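Local structure of Red carotenoid protein (RCP) (Nostoc sp., 5FCY) at residues A[93-98]-A[149-154]; A[24-29]-A[77-82]; A[30-35]-A[115-120]. The protein binds carotenoids in a soluble all-helical fold like the N-terminal domain of orange carotenoid protein, and probably serves in cyanobacterial photoprotection. One frame throughout, in Å; residues are numbered along the deposited sequence.

How the interactions relate
Two of the three contacts line the beta-carotene of one helical domain. Interactions 2 and 3 share helix 23-35 and both touch the carotenoid; their centres lie about 13 Å apart, and Ala28 CA of the first meets Phe117 CE1 of the second at 3.9 Å. Interaction 1 lies farther from the ligand: the side chain of Val150 is about 7 Å from it. Its centre is about 13 Å from that of interaction 2, to which Gly154 N is joined by a probable hydrogen bond to Leu78 O of 2.8 Å. Interactions 1 and 3 lie on opposite sides of the chain's centre, about 20 Å apart between centres, yet Val150 CG1 packs on Phe30 CZ at 3.7 Å.

Interaction 1 of 3, residues A[93-98]-A[149-154]; sequences LGDTTK and YVSPMG
Lys98 reaches across Val150 and Ser151: its CB rests 4.1 Å from Val150 CG2, and its ammonium meets Ser151 O. The chain runs extended past Ser151, and Lys98 NZ gives a hydrogen bond of 2.9 Å to Ser151 O. This donor lies in the carbonyl plane, with a C=O...N angle of 147°. The same ammonium also makes a weak bond of 3.2 Å from Lys98 NZ to Leu93 O. The ammonium is thus held mainly by Ser151 O, in the turn 150-153, and only weakly by Leu93 O, just before helix 95-110.

The arrangement joins the start of helix 95-110 to the turn Val150-Met153 in the all-helical orange carotenoid protein N-terminal fold. Gly94 is the N-cap of helix 95-110. Val150 to Met153 form a type I turn, closed by Met153 N to Val150 O at 3.2 Å.

A second bond runs alongside. Ser151 OG points back over Asp95 because it stands opposite its own backbone N (chi1 169°), and it donates to Asp95 OD1 at 2.6 Å. The hydroxyl comes from above the carboxylate plane, 35° out of it. The other oxygen, Asp95 OD2, forms a salt bridge with Arg147 of helix 139-150. Placed in the first turn of its helix, the Asp95 carboxylate is probably stabilised further by the helix dipole.

Interaction 2 of 3, residues A[24-29]-A[77-82]; sequences DEQLAL and DLIRRV. With BCR (beta-carotene), chain B.
Helix 23-35 passes the last turn of helix 68-79 with Gln26 and Ile79 nearest, their CA atoms 8.4 Å apart. At that spacing the contact is made by side chains. Ile79 carries one half of it and uses both of its branches.

The CG2 methyl of Ile79 meets the amide end of Gln26. It lies 3.4 Å from Gln26 OE1 and 3.6 Å from Gln26 NE2, near both ends of the flat group at once. The two side chains slide past each other in opposite directions, so the methyl of one reaches the tip of the other. The amide has polar partners of its own: Gln26 OE1 bonds to Tyr149 OH and Gln26 NE2 to Leu21 O. Two bonds therefore fix how the amide is turned.

The other branch of Ile79 is fully extended (chi2 180°), which carries CD1 across to Leu27. Ile79 CD1 sits 3.8 Å from Leu27 CG in an apolar contact. Leu27 then passes the packing on to the ligand. Its CB is 3.6 Å from C10 of the beta-carotene, and Leu27 O lies 3.4 Å from the same C10, alongside the polyene. One turn earlier, Asp24 CB lies 3.6 Å from C4 of the ligand's end ring. Leu27 and Asp24 belong to the carotenoid pocket, while Ile79 stands behind Leu27 as a second layer.

Helix 68-79 ends just here in a Schellman motif. Arg81 takes a positive phi, and Val82 N bonds back to Asp77 O at 2.9 Å. Nearby, Arg76 of helix 68-79 forms a salt bridge to Asp24. Trp102 of helix 95-110 touches both Leu27 and Leu78, and helix 85-91 packs on Leu78 through Ser87 and Tyr90.

Interaction 3 of 3, residues A[30-35]-A[115-120]; sequences FWFIYK and VPFPAD. With BCR (beta-carotene), chain B.
The indole of Trp31 lies between Phe117 on one face and the side chains of Tyr34 and Lys35 on the other, and C12 of the beta-carotene comes to its edge near the ring plane. Phe117 is also covered on both faces. Trp31 lies over one, and the CD of the following Pro118 over the opposite one.

The Trp31-Phe117 pair is a face-to-face stack. The centroids of the five-membered ring of Trp31 and of the Phe117 ring are 3.7 Å apart, with planes at 17°. Phe117 CB adds a CH-pi contact over the same five-membered ring, 4.0 Å from its centroid. With chi1 at -174° the Phe117 side chain swings away from its backbone N and out to the helix. Phe32 meets Phe117 quite differently. The edge of Phe117 is turned toward the face of Phe32 in an offset edge-to-face pair, with centroids 5.2 Å apart and planes at 85°. Phe32 CE2 is 3.6 Å from Phe117 CZ. The three rings form an aromatic cluster.

The cluster borders the carotenoid pocket. Phe117 and Pro118 both touch the C33 methyl on an end ring of the ligand, Pro118 CD at 3.7 Å. Phe30 lies flat against the polyene, with BCR C16 3.5 Å above the centre of its ring. Here the helix crosses the conjugated chain, while Phe117 and Pro118 of the loop pack against one end ring.

Segment 115-120 lies in the loop between helix 95-110 and helix 125-136. Met109 of helix 95-110 packs on both Trp31 and Phe117, and Asp110 accepts a hydrogen bond involving Tyr34 OH. Ile33 of helix 23-35 packs on Leu131 and Ile134 of helix 125-136 and on Phe146 of helix 139-150.

Interaction 1 of 3, residues A[93-98]-A[149-154]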
loop_
_atom_site.group_PDB
_atom_site.type_symbol
_atom_site.label_atom_id
_atom_site.label_comp_id
_atom_site.label_asym_id
_atom_site.label_seq_id
_atom_site.Cartn_x
_atom_site.Cartn_y
_atom_site.Cartn_z
ATOM N N LEU A 93 -12.092 -8.138 -2.777
ATOM C CA LEU A 93 -11.079 -9.012 -3.345
ATOM C C LEU A 93 -10.366 -9.795 -2.248
ATOM O O LEU A 93 -10.485 -9.506 -1.056
ATOM C CB LEU A 93 -10.070 -8.199 -4.162
ATOM C CG LEU A 93 -10.675 -7.334 -5.270
ATOM C CD1 LEU A 93 -9.584 -6.603 -6.036
ATOM C CD2 LEU A 93 -11.540 -8.167 -6.217
ATOM N N GLY A 94 -9.620 -10.812 -2.675
ATOM C CA GLY A 94 -8.816 -11.587 -1.759
ATOM C C GLY A 94 -7.533 -10.873 -1.381
ATOM O O GLY A 94 -7.146 -9.866 -1.972
ATOM N N ASP A 95 -6.862 -11.419 -0.366
ATOM C CA ASP A 95 -5.618 -10.820 0.107
ATOM C C ASP A 95 -4.577 -10.762 -1.006
ATOM O O ASP A 95 -3.953 -9.720 -1.234
ATOM C CB ASP A 95 -5.088 -11.604 1.304
ATOM C CG ASP A 95 -6.037 -11.572 2.480
ATOM O OD1 ASP A 95 -6.730 -10.547 2.651
ATOM O OD2 ASP A 95 -6.094 -12.569 3.230
ATOM N N THR A 96 -4.374 -11.878 -1.708
ATOM C CA THR A 96 -3.388 -11.912 -2.786
ATOM C C THR A 96 -3.664 -10.823 -3.815
ATOM O O THR A 96 -2.768 -10.052 -4.177
ATOM C CB THR A 96 -3.391 -13.285 -3.455
ATOM O OG1 THR A 96 -3.069 -14.289 -2.488
ATOM C CG2 THR A 96 -2.376 -13.339 -4.595
ATOM N N THR A 97 -4.898 -10.754 -4.311
ATOM C CA THR A 97 -5.233 -9.742 -5.303
ATOM C C THR A 97 -4.983 -8.343 -4.754
ATOM O O THR A 97 -4.387 -7.495 -5.427
ATOM C CB THR A 97 -6.690 -9.905 -5.741
ATOM O OG1 THR A 97 -6.939 -11.277 -6.066
ATOM C CG2 THR A 97 -6.983 -9.039 -6.960
ATOM N N LYS A 98 -5.417 -8.091 -3.515
ATOM C CA LYS A 98 -5.209 -6.782 -2.905
ATOM C C LYS A 98 -3.735 -6.399 -2.917
ATOM O O LYS A 98 -3.384 -5.265 -3.264
ATOM C CB LYS A 98 -5.752 -6.782 -1.478
ATOM C CG LYS A 98 -7.266 -6.731 -1.389
ATOM C CD LYS A 98 -7.749 -7.206 -0.034
ATOM C CE LYS A 98 -9.131 -6.670 0.281
ATOM N NZ LYS A 98 -9.821 -7.477 1.319
ATOM N N TYR A 149 -1.422 -6.149 6.157
ATOM C CA TYR A 149 -1.527 -4.694 6.191
ATOM C C TYR A 149 -2.561 -4.193 5.185
ATOM O O TYR A 149 -3.396 -3.343 5.513
ATOM C CB TYR A 149 -0.154 -4.069 5.929
ATOM C CG TYR A 149 -0.188 -2.582 5.665
ATOM C CD1 TYR A 149 -0.731 -1.703 6.591
ATOM C CD2 TYR A 149 0.335 -2.057 4.493
ATOM C CE1 TYR A 149 -0.762 -0.346 6.351
ATOM C CE2 TYR A 149 0.310 -0.702 4.246
ATOM C CZ TYR A 149 -0.240 0.149 5.179
ATOM O OH TYR A 149 -0.270 1.502 4.943
ATOM N N VAL A 150 -2.529 -4.718 3.956
ATOM C CA VAL A 150 -3.461 -4.268 2.926
ATOM C C VAL A 150 -4.800 -4.997 2.977
ATOM O O VAL A 150 -5.787 -4.497 2.418
ATOM C CB VAL A 150 -2.852 -4.430 1.519
ATOM C CG1 VAL A 150 -1.524 -3.695 1.426
ATOM C CG2 VAL A 150 -2.683 -5.904 1.153
ATOM N N SER A 151 -4.867 -6.154 3.632
ATOM C CA SER A 151 -6.092 -6.948 3.618
ATOM C C SER A 151 -7.305 -6.187 4.134
ATOM O O SER A 151 -8.364 -6.245 3.483
ATOM C CB SER A 151 -5.880 -8.233 4.423
ATOM O OG SER A 151 -7.113 -8.896 4.634
ATOM N N PRO A 152 -7.250 -5.488 5.268
ATOM C CA PRO A 152 -8.447 -4.813 5.780
ATOM C C PRO A 152 -8.699 -3.431 5.197
ATOM O O PRO A 152 -9.583 -2.729 5.695
ATOM C CB PRO A 152 -8.160 -4.731 7.285
ATOM C CG PRO A 152 -6.687 -4.586 7.363
ATOM C CD PRO A 152 -6.127 -5.402 6.223
ATOM N N MET A 153 -7.971 -3.017 4.162
ATOM C CA MET A 153 -8.203 -1.709 3.569
ATOM C C MET A 153 -9.492 -1.724 2.746
ATOM O O MET A 153 -10.155 -2.754 2.592
ATOM C CB MET A 153 -7.012 -1.297 2.708
ATOM C CG MET A 153 -5.746 -1.008 3.494
ATOM S SD MET A 153 -4.399 -0.516 2.406
ATOM C CE MET A 153 -3.051 -0.344 3.570
ATOM N N GLY A 154 -9.853 -0.556 2.214
ATOM C CA GLY A 154 -11.044 -0.431 1.398
ATOM C C GLY A 154 -12.325 -0.591 2.207
ATOM O O GLY A 154 -12.342 -0.538 3.437
#

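Interaction 2 of 3, residues A[24-29]-A[77-82]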
loop_
_atom_site.group_PDB
_atom_site.type_symbol
_atom_site.label_atom_id
_atom_site.label_comp_id
_atom_site.label_asym_id
_atom_site.label_seq_id
_atom_site.Cartn_x
_atom_site.Cartn_y
_atom_site.Cartn_z
ATOM N N ASP A 24 -0.535 9.630 4.805
ATOM C CA ASP A 24 0.576 9.884 3.895
ATOM C C ASP A 24 1.857 9.236 4.400
ATOM O O ASP A 24 2.651 8.718 3.606
ATOM C CB ASP A 24 0.764 11.387 3.712
ATOM C CG ASP A 24 -0.250 11.991 2.759
ATOM O OD1 ASP A 24 -1.033 11.224 2.159
ATOM O OD2 ASP A 24 -0.254 13.230 2.599
ATOM N N GLU A 25 2.077 9.254 5.715
ATOM C CA GLU A 25 3.227 8.562 6.285
ATOM C C GLU A 25 3.164 7.068 5.991
ATOM O O GLU A 25 4.187 6.439 5.696
ATOM C CB GLU A 25 3.287 8.810 7.792
ATOM C CG GLU A 25 4.573 8.351 8.456
ATOM C CD GLU A 25 5.761 9.211 8.079
ATOM O OE1 GLU A 25 5.574 10.182 7.315
ATOM O OE2 GLU A 25 6.881 8.920 8.546
ATOM N N GLN A 26 1.966 6.481 6.071
ATOM C CA GLN A 26 1.802 5.068 5.746
ATOM C C GLN A 26 2.186 4.798 4.298
ATOM O O GLN A 26 2.919 3.848 4.003
ATOM C CB GLN A 26 0.357 4.632 6.001
ATOM C CG GLN A 26 -0.041 4.574 7.470
ATOM C CD GLN A 26 -1.403 3.933 7.692
ATOM O OE1 GLN A 26 -1.672 2.833 7.211
ATOM N NE2 GLN A 26 -2.269 4.624 8.425
ATOM N N LEU A 27 1.687 5.625 3.378
ATOM C CA LEU A 27 1.997 5.435 1.967
ATOM C C LEU A 27 3.487 5.605 1.706
ATOM O O LEU A 27 4.058 4.913 0.854
ATOM C CB LEU A 27 1.183 6.417 1.124
ATOM C CG LEU A 27 -0.297 6.067 0.957
ATOM C CD1 LEU A 27 -1.105 7.296 0.569
ATOM C CD2 LEU A 27 -0.463 4.968 -0.082
ATOM N N ALA A 28 4.136 6.517 2.432
ATOM C CA ALA A 28 5.571 6.714 2.262
ATOM C C ALA A 28 6.341 5.471 2.687
ATOM O O ALA A 28 7.238 5.007 1.974
ATOM C CB ALA A 28 6.034 7.932 3.061
ATOM N N LEU A 29 6.000 4.917 3.851
ATOM C CA LEU A 29 6.654 3.697 4.311
ATOM C C LEU A 29 6.481 2.573 3.297
ATOM O O LEU A 29 7.440 1.868 2.962
ATOM C CB LEU A 29 6.089 3.289 5.671
ATOM C CG LEU A 29 6.674 2.025 6.296
ATOM C CD1 LEU A 29 8.152 2.201 6.576
ATOM C CD2 LEU A 29 5.924 1.681 7.567
ATOM N N ASP A 77 -8.115 6.891 0.556
ATOM C CA ASP A 77 -9.436 6.377 0.898
ATOM C C ASP A 77 -9.402 4.885 1.207
ATOM O O ASP A 77 -10.214 4.400 2.002
ATOM C CB ASP A 77 -10.414 6.660 -0.242
ATOM C CG ASP A 77 -10.809 8.125 -0.327
ATOM O OD1 ASP A 77 -10.715 8.837 0.696
ATOM O OD2 ASP A 77 -11.220 8.567 -1.420
ATOM N N LEU A 78 -8.478 4.139 0.595
ATOM C CA LEU A 78 -8.360 2.720 0.914
ATOM C C LEU A 78 -7.799 2.520 2.315
ATOM O O LEU A 78 -8.235 1.618 3.041
ATOM C CB LEU A 78 -7.481 2.013 -0.119
ATOM C CG LEU A 78 -7.978 1.982 -1.567
ATOM C CD1 LEU A 78 -7.039 1.148 -2.421
ATOM C CD2 LEU A 78 -9.402 1.459 -1.667
ATOM N N ILE A 79 -6.835 3.350 2.716
ATOM C CA ILE A 79 -6.267 3.231 4.054
ATOM C C ILE A 79 -7.260 3.721 5.099
ATOM O O ILE A 79 -7.290 3.211 6.225
ATOM C CB ILE A 79 -4.928 3.989 4.131
ATOM C CG1 ILE A 79 -3.900 3.325 3.206
ATOM C CG2 ILE A 79 -4.412 4.036 5.575
ATOM C CD1 ILE A 79 -2.534 3.987 3.189
ATOM N N ARG A 80 -8.088 4.706 4.752
ATOM C CA ARG A 80 -9.081 5.247 5.671
ATOM C C ARG A 80 -10.373 4.437 5.702
ATOM O O ARG A 80 -11.288 4.797 6.450
ATOM C CB ARG A 80 -9.412 6.692 5.293
ATOM C CG ARG A 80 -8.220 7.628 5.188
ATOM C CD ARG A 80 -8.579 8.845 4.343
ATOM N NE ARG A 80 -7.477 9.796 4.226
ATOM C CZ ARG A 80 -7.589 11.013 3.700
ATOM N NH1 ARG A 80 -8.758 11.438 3.237
ATOM N NH2 ARG A 80 -6.533 11.811 3.638
ATOM N N ARG A 81 -10.478 3.365 4.915
ATOM C CA ARG A 81 -11.690 2.548 4.860
ATOM C C ARG A 81 -12.901 3.355 4.387
ATOM O O ARG A 81 -14.034 3.091 4.795
ATOM C CB ARG A 81 -11.985 1.897 6.218
ATOM C CG ARG A 81 -11.390 0.511 6.418
ATOM C CD ARG A 81 -9.919 0.551 6.791
ATOM N NE ARG A 81 -9.566 -0.545 7.689
ATOM C CZ ARG A 81 -8.328 -0.820 8.091
ATOM N NH1 ARG A 81 -7.305 -0.086 7.668
ATOM N NH2 ARG A 81 -8.112 -1.837 8.917
ATOM N N VAL A 82 -12.680 4.343 3.517
ATOM C CA VAL A 82 -13.785 5.144 3.005
ATOM C C VAL A 82 -14.712 4.266 2.174
ATOM O O VAL A 82 -14.280 3.329 1.490
ATOM C CB VAL A 82 -13.265 6.333 2.178
ATOM C CG1 VAL A 82 -14.424 7.156 1.615
ATOM C CG2 VAL A 82 -12.366 7.202 3.022
HETATM C C1 BCR B . 1.950 12.355 -1.762
HETATM C C2 BCR B . 2.693 13.560 -1.192
HETATM C C3 BCR B . 2.800 13.563 0.330
HETATM C C4 BCR B . 2.915 12.150 0.887
HETATM C C5 BCR B . 3.345 11.195 -0.199
HETATM C C6 BCR B . 2.556 11.056 -1.263
HETATM C C7 BCR B . 2.252 9.764 -1.962
HETATM C C8 BCR B . 2.705 8.537 -1.630
HETATM C C9 BCR B . 2.323 7.319 -2.406
HETATM C C10 BCR B . 2.854 6.120 -2.052
HETATM C C11 BCR B . 2.567 4.836 -2.718
HETATM C C33 BCR B . 4.658 10.503 -0.063
HETATM C C31 BCR B . 2.002 12.468 -3.284
HETATM C C32 BCR B . 0.512 12.422 -1.278
HETATM C C34 BCR B . 1.366 7.480 -3.557
HETATM C C12 BCR B . 3.133 3.702 -2.272
HETATM C C13 BCR B . 2.877 2.376 -2.892
HETATM C C14 BCR B . 3.500 1.280 -2.379
HETATM C C15 BCR B . 3.339 -0.092 -2.883
HETATM C C16 BCR B . 4.000 -1.126 -2.341
HETATM C C17 BCR B . 3.801 -2.477 -2.887
HETATM C C18 BCR B . 4.421 -3.582 -2.426
HETATM C C19 BCR B . 4.093 -4.875 -3.085
HETATM C C20 BCR B . 4.565 -6.063 -2.689
HETATM C C21 BCR B . 4.172 -7.285 -3.407
HETATM C C22 BCR B . 4.636 -8.508 -3.083
HETATM C C23 BCR B . 4.183 -9.666 -3.907
HETATM C C24 BCR B . 4.660 -10.908 -3.751
HETATM C C25 BCR B . 4.230 -12.072 -4.579
HETATM C C26 BCR B . 3.377 -11.983 -5.600
HETATM C C27 BCR B . 2.106 -12.799 -5.553
HETATM C C28 BCR B . 2.338 -14.035 -4.694
HETATM C C29 BCR B . 3.780 -14.517 -4.798
HETATM C C30 BCR B . 4.766 -13.461 -4.299
HETATM C C35 BCR B . 1.924 2.318 -4.053
HETATM C C36 BCR B . 5.397 -3.466 -1.288
HETATM C C37 BCR B . 5.598 -8.625 -1.935
HETATM C C38 BCR B . 3.698 -11.174 -6.832
HETATM C C39 BCR B . 6.096 -13.601 -5.025
HETATM C C40 BCR B . 4.989 -13.686 -2.808
#

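Interaction 3 of 3, residues A[30-35]-A[115-120]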
loop_
_atom_site.group_PDB
_atom_site.type_symbol
_atom_site.label_atom_id
_atom_site.label_comp_id
_atom_site.label_asym_id
_atom_site.label_seq_id
_atom_site.Cartn_x
_atom_site.Cartn_y
_atom_site.Cartn_z
ATOM N N PHE A 30 5.258 2.396 2.793
ATOM C CA PHE A 30 4.995 1.345 1.815
ATOM C C PHE A 30 5.832 1.547 0.557
ATOM O O PHE A 30 6.303 0.579 -0.047
ATOM C CB PHE A 30 3.500 1.329 1.473
ATOM C CG PHE A 30 2.934 -0.034 1.132
ATOM C CD1 PHE A 30 3.599 -1.207 1.445
ATOM C CD2 PHE A 30 1.707 -0.127 0.496
ATOM C CE1 PHE A 30 3.048 -2.437 1.134
ATOM C CE2 PHE A 30 1.159 -1.352 0.177
ATOM C CZ PHE A 30 1.832 -2.508 0.494
ATOM N N TRP A 31 6.030 2.805 0.150
ATOM C CA TRP A 31 6.783 3.090 -1.068
ATOM C C TRP A 31 8.262 2.770 -0.902
ATOM O O TRP A 31 8.879 2.181 -1.796
ATOM C CB TRP A 31 6.601 4.555 -1.464
ATOM C CG TRP A 31 7.601 5.026 -2.471
ATOM C CD1 TRP A 31 8.711 5.781 -2.231
ATOM C CD2 TRP A 31 7.587 4.767 -3.880
ATOM N NE1 TRP A 31 9.388 6.012 -3.403
ATOM C CE2 TRP A 31 8.718 5.400 -4.431
ATOM C CE3 TRP A 31 6.728 4.064 -4.728
ATOM C CZ2 TRP A 31 9.013 5.351 -5.790
ATOM C CZ3 TRP A 31 7.020 4.016 -6.079
ATOM C CH2 TRP A 31 8.153 4.656 -6.596
ATOM N N PHE A 32 8.855 3.160 0.228
ATOM C CA PHE A 32 10.276 2.904 0.431
ATOM C C PHE A 32 10.553 1.414 0.567
ATOM O O PHE A 32 11.554 0.916 0.040
ATOM C CB PHE A 32 10.779 3.668 1.652
ATOM C CG PHE A 32 10.958 5.137 1.406
ATOM C CD1 PHE A 32 11.997 5.596 0.615
ATOM C CD2 PHE A 32 10.087 6.057 1.960
ATOM C CE1 PHE A 32 12.164 6.945 0.382
ATOM C CE2 PHE A 32 10.251 7.409 1.730
ATOM C CZ PHE A 32 11.290 7.853 0.941
ATOM N N ILE A 33 9.677 0.686 1.264
ATOM C CA ILE A 33 9.784 -0.772 1.302
ATOM C C ILE A 33 9.832 -1.330 -0.114
ATOM O O ILE A 33 10.624 -2.229 -0.419
ATOM C CB ILE A 33 8.616 -1.374 2.105
ATOM C CG1 ILE A 33 8.699 -0.951 3.572
ATOM C CG2 ILE A 33 8.623 -2.897 2.003
ATOM C CD1 ILE A 33 7.459 -1.283 4.387
ATOM N N TYR A 34 8.981 -0.808 -1.001
ATOM C CA TYR A 34 8.966 -1.278 -2.382
ATOM C C TYR A 34 10.308 -1.056 -3.069
ATOM O O TYR A 34 10.685 -1.831 -3.955
ATOM C CB TYR A 34 7.848 -0.580 -3.157
ATOM C CG TYR A 34 8.044 -0.571 -4.657
ATOM C CD1 TYR A 34 7.738 -1.686 -5.425
ATOM C CD2 TYR A 34 8.528 0.560 -5.306
ATOM C CE1 TYR A 34 7.914 -1.678 -6.798
ATOM C CE2 TYR A 34 8.705 0.577 -6.676
ATOM C CZ TYR A 34 8.397 -0.543 -7.418
ATOM O OH TYR A 34 8.575 -0.522 -8.782
ATOM N N LYS A 35 11.042 -0.010 -2.682
ATOM C CA LYS A 35 12.349 0.243 -3.275
ATOM C C LYS A 35 13.443 -0.635 -2.678
ATOM O O LYS A 35 14.505 -0.776 -3.293
ATOM C CB LYS A 35 12.726 1.720 -3.120
ATOM C CG LYS A 35 11.754 2.693 -3.791
ATOM C CD LYS A 35 11.696 2.527 -5.310
ATOM C CE LYS A 35 12.737 3.378 -6.022
ATOM N NZ LYS A 35 12.707 3.153 -7.496
ATOM N N VAL A 115 0.437 8.836 -10.245
ATOM C CA VAL A 115 0.967 10.080 -9.691
ATOM C C VAL A 115 2.294 9.784 -9.000
ATOM O O VAL A 115 2.385 8.812 -8.235
ATOM C CB VAL A 115 -0.037 10.734 -8.728
ATOM C CG1 VAL A 115 -0.279 9.851 -7.499
ATOM C CG2 VAL A 115 0.438 12.128 -8.321
ATOM N N PRO A 116 3.344 10.565 -9.242
ATOM C CA PRO A 116 4.673 10.190 -8.742
ATOM C C PRO A 116 4.810 10.428 -7.246
ATOM O O PRO A 116 3.959 11.032 -6.590
ATOM C CB PRO A 116 5.615 11.093 -9.540
ATOM C CG PRO A 116 4.798 12.301 -9.842
ATOM C CD PRO A 116 3.386 11.813 -10.027
ATOM N N PHE A 117 5.948 9.919 -6.697
ATOM C CA PHE A 117 6.354 10.059 -5.306
ATOM C C PHE A 117 7.335 11.217 -5.163
ATOM O O PHE A 117 8.211 11.393 -6.017
ATOM C CB PHE A 117 7.010 8.766 -4.816
ATOM C CG PHE A 117 7.340 8.760 -3.351
ATOM C CD1 PHE A 117 6.433 8.271 -2.429
ATOM C CD2 PHE A 117 8.561 9.228 -2.896
ATOM C CE1 PHE A 117 6.734 8.253 -1.081
ATOM C CE2 PHE A 117 8.866 9.216 -1.549
ATOM C CZ PHE A 117 7.951 8.730 -0.640
ATOM N N PRO A 118 7.245 12.037 -4.115
ATOM C CA PRO A 118 8.107 13.222 -4.041
ATOM C C PRO A 118 9.487 12.903 -3.484
ATOM O O PRO A 118 9.629 12.183 -2.492
ATOM C CB PRO A 118 7.329 14.156 -3.109
ATOM C CG PRO A 118 6.624 13.228 -2.186
ATOM C CD PRO A 118 6.307 11.977 -2.977
ATOM N N ALA A 119 10.512 13.467 -4.133
ATOM C CA ALA A 119 11.890 13.209 -3.723
ATOM C C ALA A 119 12.154 13.693 -2.302
ATOM O O ALA A 119 12.868 13.034 -1.538
ATOM C CB ALA A 119 12.863 13.883 -4.693
ATOM N N ASP A 120 11.598 14.844 -1.931
ATOM C CA ASP A 120 11.977 15.524 -0.701
ATOM C C ASP A 120 11.233 15.008 0.527
ATOM O O ASP A 120 11.223 15.689 1.560
ATOM C CB ASP A 120 11.744 17.029 -0.843
ATOM C CG ASP A 120 10.277 17.387 -0.847
ATOM O OD1 ASP A 120 9.500 16.675 -1.519
ATOM O OD2 ASP A 120 9.900 18.367 -0.168
HETATM C C1 BCR B . 1.950 12.355 -1.762
HETATM C C2 BCR B . 2.693 13.560 -1.192
HETATM C C3 BCR B . 2.800 13.563 0.330
HETATM C C4 BCR B . 2.915 12.150 0.887
HETATM C C5 BCR B . 3.345 11.195 -0.199
HETATM C C6 BCR B . 2.556 11.056 -1.263
HETATM C C7 BCR B . 2.252 9.764 -1.962
HETATM C C8 BCR B . 2.705 8.537 -1.630
HETATM C C9 BCR B . 2.323 7.319 -2.406
HETATM C C10 BCR B . 2.854 6.120 -2.052
HETATM C C11 BCR B . 2.567 4.836 -2.718
HETATM C C33 BCR B . 4.658 10.503 -0.063
HETATM C C31 BCR B . 2.002 12.468 -3.284
HETATM C C32 BCR B . 0.512 12.422 -1.278
HETATM C C34 BCR B . 1.366 7.480 -3.557
HETATM C C12 BCR B . 3.133 3.702 -2.272
HETATM C C13 BCR B . 2.877 2.376 -2.892
HETATM C C14 BCR B . 3.500 1.280 -2.379
HETATM C C15 BCR B . 3.339 -0.092 -2.883
HETATM C C16 BCR B . 4.000 -1.126 -2.341
HETATM C C17 BCR B . 3.801 -2.477 -2.887
HETATM C C18 BCR B . 4.421 -3.582 -2.426
HETATM C C19 BCR B . 4.093 -4.875 -3.085
HETATM C C20 BCR B . 4.565 -6.063 -2.689
HETATM C C21 BCR B . 4.172 -7.285 -3.407
HETATM C C22 BCR B . 4.636 -8.508 -3.083
HETATM C C23 BCR B . 4.183 -9.666 -3.907
HETATM C C24 BCR B . 4.660 -10.908 -3.751
HETATM C C25 BCR B . 4.230 -12.072 -4.579
HETATM C C26 BCR B . 3.377 -11.983 -5.600
HETATM C C27 BCR B . 2.106 -12.799 -5.553
HETATM C C28 BCR B . 2.338 -14.035 -4.694
HETATM C C29 BCR B . 3.780 -14.517 -4.798
HETATM C C30 BCR B . 4.766 -13.461 -4.299
HETATM C C35 BCR B . 1.924 2.318 -4.053
HETATM C C36 BCR B . 5.397 -3.466 -1.288
HETATM C C37 BCR B . 5.598 -8.625 -1.935
HETATM C C38 BCR B . 3.698 -11.174 -6.832
HETATM C C39 BCR B . 6.096 -13.601 -5.025
HETATM C C40 BCR B . 4.989 -13.686 -2.808
#